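Local structure of TssK (Serratia sp. FS14, 5Y0E) at residues 53-58 with 180-185; 111-116 with 148-153; 264-269 with 296-301; 360-365 with 404-409. The protein is a trimeric component of the type VI secretion system baseplate and probably connects the baseplate to the membrane complex of the secretion machine. All blocks are in the same frame, centred on the assembly; numbering follows the deposited sequence.

Contact 1: 53-58 with 180-185; sequences TLLRQG and LRLDTA
Leu55 O is gripped by two backbone N-H groups. Leu180 N binds Leu55 O at 3.1 Å across the contact, with an N-H...O angle of 142°. Gly58 N also reaches Leu55 O, by a weak turn bond of 3.4 Å. The same carbonyl thus weakly closes the turn 55-58 and fixes the start of strand 180-182.

The rest of the contact is apolar. Leu180 lays its CD1 branch along the Gly58 backbone, with Leu180 CD1 3.5 Å from Gly58 C. Gly58 has a positive phi and no side chain here, and Leu180 CG comes to 3.6 Å from Gly58 CA. Leu55 CG is anti to its carbonyl carbon (chi1 -84°), which sends both methyls toward the strand. Leu55 CD1 touches Leu182 CD1 at 3.8 Å, and Leu55 CD2 lies 4.1 Å from Leu180 CD1. Leu55 and Leu180 cross at about a right angle.

The strand 180-182 is an outer strand of the mixed beta sheet, paired with strand 163-174. One backbone bond joins the loop between strands 44-50 and 59-60 to this strand, and Gly58 is also bonded to Ile89. The Leu55 to Leu180 bond sits beside an apolar cluster of Leu50, Leu55, Ile60, Leu180 and Leu182, which would be expected to shield it from water.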
# COMPACT_ATOMS: atom_id res chain seq x y z
N THR A 53 -18.48 -15.49 27.85
CA THR A 53 -19.17 -16.07 28.99
C THR A 53 -20.43 -16.82 28.56
O THR A 53 -20.70 -17.91 29.05
CB THR A 53 -19.52 -14.97 29.99
OG1 THR A 53 -20.69 -14.29 29.55
CG2 THR A 53 -18.39 -13.96 30.08
N LEU A 54 -21.19 -16.26 27.64
CA LEU A 54 -22.39 -16.96 27.19
C LEU A 54 -22.08 -18.10 26.24
O LEU A 54 -22.98 -18.89 25.94
CB LEU A 54 -23.36 -16.01 26.52
CG LEU A 54 -24.65 -15.74 27.29
CD1 LEU A 54 -24.37 -14.91 28.52
CD2 LEU A 54 -25.65 -15.04 26.41
N LEU A 55 -20.86 -18.20 25.74
CA LEU A 55 -20.53 -19.34 24.90
C LEU A 55 -20.76 -20.63 25.65
O LEU A 55 -21.04 -21.66 25.04
CB LEU A 55 -19.08 -19.27 24.46
CG LEU A 55 -18.91 -18.41 23.24
CD1 LEU A 55 -17.46 -18.35 22.92
CD2 LEU A 55 -19.69 -19.01 22.12
N ARG A 56 -20.67 -20.58 26.96
CA ARG A 56 -20.75 -21.76 27.79
C ARG A 56 -22.16 -22.26 27.97
O ARG A 56 -22.38 -23.19 28.75
CB ARG A 56 -20.13 -21.47 29.14
CG ARG A 56 -18.95 -20.55 28.98
CD ARG A 56 -18.10 -20.50 30.22
NE ARG A 56 -18.81 -19.91 31.34
CZ ARG A 56 -18.22 -19.13 32.24
NH1 ARG A 56 -16.93 -18.85 32.14
NH2 ARG A 56 -18.92 -18.62 33.25
N GLN A 57 -23.13 -21.68 27.29
CA GLN A 57 -24.50 -22.17 27.43
C GLN A 57 -25.13 -22.43 26.07
O GLN A 57 -26.35 -22.40 25.93
CB GLN A 57 -25.35 -21.19 28.23
CG GLN A 57 -24.54 -20.36 29.18
CD GLN A 57 -25.36 -19.26 29.81
OE1 GLN A 57 -26.52 -19.05 29.45
NE2 GLN A 57 -24.76 -18.52 30.75
N GLY A 58 -24.31 -22.68 25.06
CA GLY A 58 -24.86 -22.92 23.75
C GLY A 58 -25.44 -21.69 23.12
O GLY A 58 -26.29 -21.80 22.24
N LEU A 180 -19.87 -24.20 23.77
CA LEU A 180 -19.55 -24.25 22.36
C LEU A 180 -18.08 -23.95 22.13
O LEU A 180 -17.51 -23.08 22.80
CB LEU A 180 -20.39 -23.25 21.57
CG LEU A 180 -21.90 -23.29 21.75
CD1 LEU A 180 -22.47 -21.96 21.36
CD2 LEU A 180 -22.52 -24.38 20.93
N ARG A 181 -17.48 -24.68 21.21
CA ARG A 181 -16.14 -24.38 20.72
C ARG A 181 -16.28 -23.79 19.33
O ARG A 181 -16.98 -24.35 18.48
CB ARG A 181 -15.25 -25.62 20.69
CG ARG A 181 -13.82 -25.34 20.25
CD ARG A 181 -12.95 -26.58 20.37
NE ARG A 181 -13.58 -27.72 19.72
CZ ARG A 181 -13.27 -28.15 18.50
NH1 ARG A 181 -12.33 -27.54 17.80
NH2 ARG A 181 -13.91 -29.20 17.99
N LEU A 182 -15.63 -22.66 19.10
CA LEU A 182 -15.75 -21.94 17.85
C LEU A 182 -14.50 -22.12 17.01
O LEU A 182 -13.40 -22.30 17.53
CB LEU A 182 -15.98 -20.46 18.10
CG LEU A 182 -17.26 -20.12 18.84
CD1 LEU A 182 -17.29 -18.64 19.15
CD2 LEU A 182 -18.43 -20.50 18.00
N ASP A 183 -14.68 -22.06 15.70
CA ASP A 183 -13.55 -22.07 14.79
C ASP A 183 -12.88 -20.70 14.81
O ASP A 183 -13.23 -19.81 14.05
CB ASP A 183 -14.00 -22.44 13.38
CG ASP A 183 -12.86 -22.45 12.41
OD1 ASP A 183 -11.71 -22.27 12.84
OD2 ASP A 183 -13.13 -22.63 11.22
N THR A 184 -11.89 -20.55 15.68
CA THR A 184 -11.18 -19.28 15.79
C THR A 184 -10.41 -18.89 14.54
O THR A 184 -9.85 -17.80 14.51
CB THR A 184 -10.21 -19.33 16.96
OG1 THR A 184 -9.37 -20.47 16.82
CG2 THR A 184 -10.95 -19.39 18.25
N ALA A 185 -10.33 -19.73 13.53
CA ALA A 185 -9.58 -19.32 12.36
C ALA A 185 -10.41 -18.51 11.39
O ALA A 185 -9.84 -17.83 10.54
CB ALA A 185 -9.00 -20.53 11.63

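Contact 2: 111-116 with 148-153; sequences DVIFQE and RLRLRL
The closest pair of CA atoms across the two segments, those of Glu116 and Arg150, are 9.4 Å apart, so the backbones do not pair. The contact is made by side chains. Arg150 points across to the other segment, and its guanidinium is held at an edge and over a face. At the edge, Arg150 NH1 forms a salt bridge to Glu116 OE2. The modelled separation of Arg150 NH1 and Glu116 OE2 is 2.5 Å, short enough that the exact length is doubtful. Glu116 OE2 uses its syn lone pair, and Glu116 OE1 lies 2.9 Å from Arg150 NH1. Carboxylate and guanidinium are nearly coplanar, 21° apart.

Over one face sits Ile113, whose CD1 is 3.8 Å from Arg150 CZ and offset toward the rim. Ile113 CG1 stands between the backbone N and the carbonyl carbon (chi1 57°), which sends CD1 over the guanidinium.

Both segments belong to one mixed sheet. Strand 124-131 lies between them, parallel to 112-113 and antiparallel to 142-155. Arg150 is the centre of an inverse gamma turn, which breaks the long strand 142-155. Arg150 NE bonds to Ala122 O, so the guanidinium also ties down the chain that leads into the middle strand.

The 111-116 segment reaches the trimer interface. Phe114 packs on Val137 of the second subunit and on Thr10 of the third. Asp111 makes backbone hydrogen bonds to the second subunit, and its side chain packs on Leu134 there.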
# COMPACT_ATOMS: atom_id res chain seq x y z
N ASP A 111 -42.32 -1.76 7.14
CA ASP A 111 -40.93 -1.58 7.55
C ASP A 111 -40.77 -1.31 9.03
O ASP A 111 -39.65 -1.41 9.54
CB ASP A 111 -40.30 -0.42 6.77
CG ASP A 111 -38.84 -0.65 6.49
OD1 ASP A 111 -38.54 -1.70 5.91
OD2 ASP A 111 -38.00 0.20 6.86
N VAL A 112 -41.84 -0.94 9.71
CA VAL A 112 -41.81 -0.69 11.14
C VAL A 112 -42.89 -1.55 11.77
O VAL A 112 -43.99 -1.65 11.24
CB VAL A 112 -42.05 0.79 11.47
CG1 VAL A 112 -41.80 1.05 12.94
CG2 VAL A 112 -41.18 1.65 10.61
N ILE A 113 -42.57 -2.14 12.91
CA ILE A 113 -43.51 -2.90 13.70
C ILE A 113 -43.41 -2.36 15.11
O ILE A 113 -42.42 -1.79 15.51
CB ILE A 113 -43.31 -4.41 13.69
CG1 ILE A 113 -41.93 -4.78 14.14
CG2 ILE A 113 -43.61 -5.00 12.34
CD1 ILE A 113 -41.72 -6.25 14.20
N PHE A 114 -44.50 -2.53 15.85
CA PHE A 114 -44.58 -2.05 17.20
C PHE A 114 -44.60 -3.18 18.20
O PHE A 114 -44.43 -2.98 19.39
CB PHE A 114 -45.80 -1.16 17.32
CG PHE A 114 -45.84 -0.04 16.32
CD1 PHE A 114 -46.27 -0.26 15.05
CD2 PHE A 114 -45.41 1.21 16.66
CE1 PHE A 114 -46.29 0.74 14.12
CE2 PHE A 114 -45.43 2.23 15.73
CZ PHE A 114 -45.87 1.99 14.47
N GLN A 115 -44.70 -4.38 17.67
CA GLN A 115 -44.76 -5.58 18.45
C GLN A 115 -43.85 -6.60 17.84
O GLN A 115 -44.01 -6.93 16.68
CB GLN A 115 -46.16 -6.10 18.30
CG GLN A 115 -46.87 -6.50 19.56
CD GLN A 115 -48.21 -7.08 19.21
OE1 GLN A 115 -48.35 -7.72 18.17
NE2 GLN A 115 -49.21 -6.85 20.06
N GLU A 116 -42.89 -7.04 18.63
CA GLU A 116 -41.94 -8.01 18.19
C GLU A 116 -42.68 -9.26 17.88
O GLU A 116 -43.61 -9.65 18.53
CB GLU A 116 -40.88 -8.31 19.23
CG GLU A 116 -39.44 -7.96 18.86
CD GLU A 116 -39.06 -8.23 17.41
OE1 GLU A 116 -39.28 -9.33 16.91
OE2 GLU A 116 -38.53 -7.33 16.77
N ARG A 148 -35.58 1.06 15.89
CA ARG A 148 -34.44 0.28 16.27
C ARG A 148 -34.29 -0.83 15.29
O ARG A 148 -35.24 -1.51 14.98
CB ARG A 148 -34.69 -0.24 17.66
CG ARG A 148 -33.77 -1.32 18.12
CD ARG A 148 -34.48 -2.11 19.18
NE ARG A 148 -33.77 -3.31 19.57
CZ ARG A 148 -33.72 -3.74 20.82
NH1 ARG A 148 -33.06 -4.84 21.11
NH2 ARG A 148 -34.34 -3.07 21.76
N LEU A 149 -33.07 -0.99 14.80
CA LEU A 149 -32.74 -1.99 13.80
C LEU A 149 -32.94 -3.40 14.26
O LEU A 149 -32.37 -3.81 15.23
CB LEU A 149 -31.30 -1.85 13.38
CG LEU A 149 -30.97 -0.97 12.20
CD1 LEU A 149 -29.50 -1.04 11.96
CD2 LEU A 149 -31.72 -1.41 10.97
N ARG A 150 -33.69 -4.16 13.49
CA ARG A 150 -33.97 -5.53 13.82
C ARG A 150 -32.92 -6.50 13.35
O ARG A 150 -33.14 -7.31 12.49
CB ARG A 150 -35.34 -5.90 13.30
CG ARG A 150 -36.38 -4.92 13.77
CD ARG A 150 -37.72 -5.54 14.01
NE ARG A 150 -38.03 -6.48 12.97
CZ ARG A 150 -38.35 -7.74 13.19
NH1 ARG A 150 -38.41 -8.19 14.40
NH2 ARG A 150 -38.62 -8.53 12.21
N LEU A 151 -31.76 -6.39 13.96
CA LEU A 151 -30.64 -7.23 13.67
C LEU A 151 -30.90 -8.55 14.32
O LEU A 151 -31.55 -8.63 15.33
CB LEU A 151 -29.38 -6.62 14.22
CG LEU A 151 -28.93 -5.35 13.55
CD1 LEU A 151 -27.67 -4.88 14.23
CD2 LEU A 151 -28.67 -5.61 12.10
N ARG A 152 -30.37 -9.59 13.74
CA ARG A 152 -30.61 -10.87 14.28
C ARG A 152 -29.52 -11.88 14.03
O ARG A 152 -29.00 -11.96 12.94
CB ARG A 152 -31.89 -11.38 13.65
CG ARG A 152 -32.20 -12.80 13.99
CD ARG A 152 -33.20 -13.42 13.06
NE ARG A 152 -34.50 -12.86 13.31
CZ ARG A 152 -35.61 -13.44 12.95
NH1 ARG A 152 -35.55 -14.61 12.33
NH2 ARG A 152 -36.78 -12.87 13.18
N LEU A 153 -29.15 -12.64 15.04
CA LEU A 153 -28.17 -13.69 14.88
C LEU A 153 -28.89 -14.93 14.42
O LEU A 153 -29.91 -15.25 14.96
CB LEU A 153 -27.49 -13.96 16.19
CG LEU A 153 -26.71 -12.75 16.62
CD1 LEU A 153 -26.60 -12.71 18.11
CD2 LEU A 153 -25.36 -12.73 15.97

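Contact 3: 264-269 with 296-301; sequences ADWLQF and LCFGKL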
# COMPACT_ATOMS: atom_id res chain seq x y z
N ALA A 264 -3.85 -6.62 -1.47
CA ALA A 264 -3.24 -6.25 -2.73
C ALA A 264 -1.74 -6.03 -2.59
O ALA A 264 -0.97 -6.37 -3.49
CB ALA A 264 -3.92 -5.00 -3.28
N ASP A 265 -1.31 -5.47 -1.48
CA ASP A 265 0.12 -5.33 -1.29
C ASP A 265 0.80 -6.68 -1.11
O ASP A 265 1.86 -6.93 -1.68
CB ASP A 265 0.41 -4.41 -0.10
CG ASP A 265 0.23 -2.94 -0.41
OD1 ASP A 265 -0.00 -2.56 -1.57
OD2 ASP A 265 0.33 -2.14 0.52
N TRP A 266 0.20 -7.56 -0.32
CA TRP A 266 0.85 -8.82 -0.00
C TRP A 266 0.85 -9.77 -1.20
O TRP A 266 1.80 -10.52 -1.39
CB TRP A 266 0.16 -9.43 1.22
CG TRP A 266 0.49 -8.71 2.47
CD1 TRP A 266 1.18 -7.56 2.57
CD2 TRP A 266 0.19 -9.10 3.80
NE1 TRP A 266 1.33 -7.21 3.87
CE2 TRP A 266 0.72 -8.14 4.65
CE3 TRP A 266 -0.47 -10.19 4.36
CZ2 TRP A 266 0.62 -8.23 6.02
CZ3 TRP A 266 -0.58 -10.25 5.73
CH2 TRP A 266 -0.04 -9.28 6.54
N LEU A 267 -0.18 -9.71 -2.03
CA LEU A 267 -0.20 -10.52 -3.23
C LEU A 267 0.96 -10.17 -4.15
O LEU A 267 1.63 -11.06 -4.68
CB LEU A 267 -1.52 -10.34 -3.94
CG LEU A 267 -1.68 -11.01 -5.29
CD1 LEU A 267 -1.55 -12.51 -5.15
CD2 LEU A 267 -3.03 -10.65 -5.83
N GLN A 268 1.21 -8.88 -4.34
CA GLN A 268 2.33 -8.47 -5.16
C GLN A 268 3.64 -8.90 -4.54
O GLN A 268 4.53 -9.39 -5.24
CB GLN A 268 2.30 -6.96 -5.36
CG GLN A 268 1.19 -6.45 -6.26
CD GLN A 268 1.03 -4.94 -6.16
OE1 GLN A 268 1.84 -4.18 -6.66
NE2 GLN A 268 -0.02 -4.51 -5.51
N PHE A 269 3.78 -8.70 -3.24
CA PHE A 269 4.92 -9.24 -2.54
C PHE A 269 5.12 -10.72 -2.89
O PHE A 269 6.21 -11.14 -3.27
CB PHE A 269 4.71 -9.03 -1.05
CG PHE A 269 5.91 -9.28 -0.20
CD1 PHE A 269 7.14 -9.49 -0.75
CD2 PHE A 269 5.79 -9.32 1.17
CE1 PHE A 269 8.21 -9.72 0.03
CE2 PHE A 269 6.85 -9.56 1.95
CZ PHE A 269 8.07 -9.77 1.38
N LEU A 296 -9.45 -17.88 4.24
CA LEU A 296 -9.01 -18.66 3.10
C LEU A 296 -7.98 -17.91 2.28
O LEU A 296 -6.85 -18.38 2.09
CB LEU A 296 -10.19 -19.04 2.22
CG LEU A 296 -9.71 -19.79 0.99
CD1 LEU A 296 -9.31 -21.20 1.37
CD2 LEU A 296 -10.74 -19.80 -0.10
N CYS A 297 -8.35 -16.73 1.77
CA CYS A 297 -7.49 -16.05 0.81
C CYS A 297 -6.25 -15.49 1.48
O CYS A 297 -5.16 -15.57 0.91
CB CYS A 297 -8.26 -14.95 0.05
SG CYS A 297 -8.88 -13.52 0.94
N PHE A 298 -6.36 -14.97 2.69
CA PHE A 298 -5.14 -14.60 3.39
C PHE A 298 -4.33 -15.82 3.76
O PHE A 298 -3.09 -15.77 3.78
CB PHE A 298 -5.45 -13.78 4.64
CG PHE A 298 -5.48 -12.30 4.40
CD1 PHE A 298 -4.32 -11.55 4.50
CD2 PHE A 298 -6.65 -11.68 4.05
CE1 PHE A 298 -4.34 -10.20 4.25
CE2 PHE A 298 -6.68 -10.33 3.80
CZ PHE A 298 -5.53 -9.58 3.90
N GLY A 299 -5.01 -16.92 4.07
CA GLY A 299 -4.29 -18.13 4.41
C GLY A 299 -3.36 -18.56 3.32
O GLY A 299 -2.21 -18.90 3.57
N LYS A 300 -3.82 -18.51 2.08
CA LYS A 300 -2.96 -18.90 0.98
C LYS A 300 -1.81 -17.93 0.83
O LYS A 300 -0.69 -18.34 0.54
CB LYS A 300 -3.77 -18.98 -0.30
CG LYS A 300 -5.06 -19.65 -0.10
CD LYS A 300 -5.41 -20.59 -1.22
CE LYS A 300 -5.90 -19.86 -2.44
NZ LYS A 300 -6.91 -20.69 -3.16
N LEU A 301 -2.07 -16.64 1.03
CA LEU A 301 -1.03 -15.64 0.88
C LEU A 301 0.03 -15.77 1.96
O LEU A 301 1.23 -15.73 1.67
CB LEU A 301 -1.67 -14.25 0.89
CG LEU A 301 -1.16 -13.15 -0.04
CD1 LEU A 301 -1.03 -13.71 -1.43
CD2 LEU A 301 -2.13 -11.98 -0.05
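Trp266 and Leu267 meet Phe298 and Leu301 in the helical part of the chain, where helices 259-273 and 294-309 pack side by side. The two segments run in roughly the same direction, with axes 10.6 Å apart at closest approach and crossing at 32°. No hydrogen bond joins them, and all four touching residues are buried.

The indole of Trp266 approaches Phe298 through its six-membered ring. Trp266 CE3 is 3.9 Å from Phe298 CE1 and lies at the edge of the phenyl ring, near its plane. The pair is oblique, with planes at 77°. Helix 197-222 also touches the indole, through Phe202, Ile203 and Leu206. Phe263, one turn before Trp266, meets the Phe298 ring edge-to-face.

Leu267 also packs on Gly246 of the second subunit, so this helix pair lies beside a subunit interface.

Leu301 divides its two methyls between neighbouring residues of the other helix. Leu267 CG is anti to its backbone N (chi1 175°), which brings Leu267 CD1 to within 3.9 Å of Leu301 CD1. CD2 of Leu301 settles against the backbone, 3.6 Å from Leu267 N, and touches Trp266 CB at 3.7 Å.

Contact 4: 360-365 with 404-409; sequences THFPAQ and TYFELE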
# COMPACT_ATOMS: atom_id res chain seq x y z
N THR A 360 32.23 -17.21 29.83
CA THR A 360 32.03 -17.15 31.25
C THR A 360 31.09 -16.05 31.66
O THR A 360 30.10 -16.29 32.30
CB THR A 360 33.35 -17.04 32.00
OG1 THR A 360 34.12 -15.98 31.45
CG2 THR A 360 34.13 -18.29 31.83
N HIS A 361 31.38 -14.83 31.27
CA HIS A 361 30.54 -13.74 31.68
C HIS A 361 29.13 -13.72 31.13
O HIS A 361 28.21 -13.35 31.83
CB HIS A 361 31.21 -12.42 31.35
CG HIS A 361 32.52 -12.21 32.03
ND1 HIS A 361 33.10 -10.98 32.18
CD2 HIS A 361 33.36 -13.09 32.62
CE1 HIS A 361 34.24 -11.11 32.82
NE2 HIS A 361 34.42 -12.38 33.09
N PHE A 362 28.93 -14.11 29.89
CA PHE A 362 27.60 -14.04 29.33
C PHE A 362 26.56 -14.85 30.07
O PHE A 362 25.51 -14.35 30.39
CB PHE A 362 27.59 -14.43 27.87
CG PHE A 362 26.27 -14.26 27.22
CD1 PHE A 362 25.91 -13.07 26.69
CD2 PHE A 362 25.40 -15.30 27.15
CE1 PHE A 362 24.70 -12.90 26.09
CE2 PHE A 362 24.18 -15.15 26.55
CZ PHE A 362 23.83 -13.94 26.03
N PRO A 363 26.87 -16.10 30.36
CA PRO A 363 25.91 -16.96 31.04
C PRO A 363 25.58 -16.50 32.44
O PRO A 363 24.54 -16.87 32.93
CB PRO A 363 26.62 -18.30 31.09
CG PRO A 363 27.64 -18.23 30.04
CD PRO A 363 28.09 -16.83 30.03
N ALA A 364 26.46 -15.74 33.07
CA ALA A 364 26.21 -15.22 34.39
C ALA A 364 25.49 -13.89 34.30
O ALA A 364 24.52 -13.66 34.98
CB ALA A 364 27.52 -15.04 35.12
N GLN A 365 25.94 -13.02 33.42
CA GLN A 365 25.35 -11.71 33.29
C GLN A 365 24.05 -11.60 32.51
O GLN A 365 23.50 -10.53 32.36
CB GLN A 365 26.36 -10.75 32.71
CG GLN A 365 27.31 -10.22 33.74
CD GLN A 365 28.69 -10.04 33.20
OE1 GLN A 365 29.60 -10.78 33.55
NE2 GLN A 365 28.87 -9.04 32.36
N THR A 404 28.17 -18.25 19.35
CA THR A 404 28.07 -19.24 20.39
C THR A 404 26.60 -19.46 20.67
O THR A 404 25.81 -18.52 20.63
CB THR A 404 28.79 -18.79 21.64
OG1 THR A 404 30.16 -18.59 21.32
CG2 THR A 404 28.73 -19.84 22.71
N TYR A 405 26.25 -20.70 20.95
CA TYR A 405 24.87 -21.12 21.09
C TYR A 405 24.68 -21.63 22.49
O TYR A 405 25.36 -22.57 22.92
CB TYR A 405 24.52 -22.18 20.06
CG TYR A 405 24.53 -21.59 18.69
CD1 TYR A 405 25.72 -21.35 18.02
CD2 TYR A 405 23.34 -21.24 18.08
CE1 TYR A 405 25.72 -20.79 16.79
CE2 TYR A 405 23.34 -20.69 16.85
CZ TYR A 405 24.52 -20.45 16.21
OH TYR A 405 24.47 -19.90 14.97
N PHE A 406 23.78 -21.00 23.22
CA PHE A 406 23.47 -21.36 24.58
C PHE A 406 22.07 -21.94 24.62
O PHE A 406 21.12 -21.28 24.19
CB PHE A 406 23.57 -20.15 25.50
CG PHE A 406 24.93 -19.55 25.53
CD1 PHE A 406 25.88 -20.03 26.40
CD2 PHE A 406 25.25 -18.52 24.69
CE1 PHE A 406 27.12 -19.49 26.44
CE2 PHE A 406 26.51 -17.96 24.73
CZ PHE A 406 27.45 -18.45 25.61
N GLU A 407 21.94 -23.16 25.10
CA GLU A 407 20.63 -23.69 25.38
C GLU A 407 20.19 -23.22 26.76
O GLU A 407 21.01 -23.08 27.67
CB GLU A 407 20.64 -25.21 25.30
CG GLU A 407 19.29 -25.87 25.42
CD GLU A 407 19.26 -27.23 24.74
OE1 GLU A 407 20.34 -27.81 24.54
OE2 GLU A 407 18.15 -27.70 24.41
N LEU A 408 18.90 -22.92 26.90
CA LEU A 408 18.33 -22.63 28.20
C LEU A 408 18.11 -23.91 28.97
O LEU A 408 17.66 -24.92 28.42
CB LEU A 408 17.02 -21.88 28.05
CG LEU A 408 17.13 -20.38 27.80
CD1 LEU A 408 17.66 -20.09 26.41
CD2 LEU A 408 15.80 -19.70 27.99
N GLU A 409 18.53 -23.92 30.23
CA GLU A 409 18.41 -25.10 31.05
C GLU A 409 17.01 -25.19 31.53
O GLU A 409 16.50 -24.27 32.13
CB GLU A 409 19.36 -25.05 32.23
CG GLU A 409 20.80 -24.77 31.85
CD GLU A 409 21.79 -25.28 32.88
OE1 GLU A 409 21.55 -25.09 34.08
OE2 GLU A 409 22.80 -25.87 32.49
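Phe406 is the residue of 404-409 that meets Phe362 and Pro363 of the helix. Before it, Thr404 starts the strand, and Tyr405 faces the other way.

Phe406 follows and points at the helix. Its CG is anti to the carbonyl carbon (chi1 -61°), which turns the ring toward the helix, where Phe362 and Pro363 both meet it. Phe362 comes over one face of this ring. The nearest atoms are Phe362 CD2 and Phe406 CE2, 3.8 Å apart. The ring planes are only 25° apart, but the rings are slid so far that they barely overlap, with centroids 5.1 Å apart. Pro363 takes another part of the ring, where Pro363 CG lies 3.8 Å from Phe406 CE1.

This is a helix laid on an antiparallel sheet. Strand 404-408 runs between 343-350 and 387-389, and Phe362 also packs on Leu347 and Val349 of the former. Helix 355-365 is kinked at Pro363, whose ring nitrogen carries no proton to bond to the turn before.

Glu407 turns off the helix side. Leu408 is again on the side of the sheet that carries Phe406, and both residues rest on Leu387 of the neighbouring strand. Glu409 then forms a salt bridge with Arg388 through its OE2.

Overall arrangement
The four contacts follow the elongated chain. Contacts 1 and 2 reach the same mixed sheet, contact 1 at outer strand 180-182, contact 2 between outer strand 112-113 and inner strand 142-155, with centres about 26 Å apart. Contact 2 is nested in the chain loop that contact 1 closes. Contact 3 lies in the helical part, and its nearest atoms come within about 6 Å of contact 1 without touching. Contact 4 is in the antiparallel sheet further on. Its centre is about 65 Å from that of contact 2, on the opposite side of the chain's centre. Contacts 2 and 3 both touch the second subunit. A sulfate, probably from the crystallisation liquor, lies about 5 Å from the Trp266 side chain of contact 3.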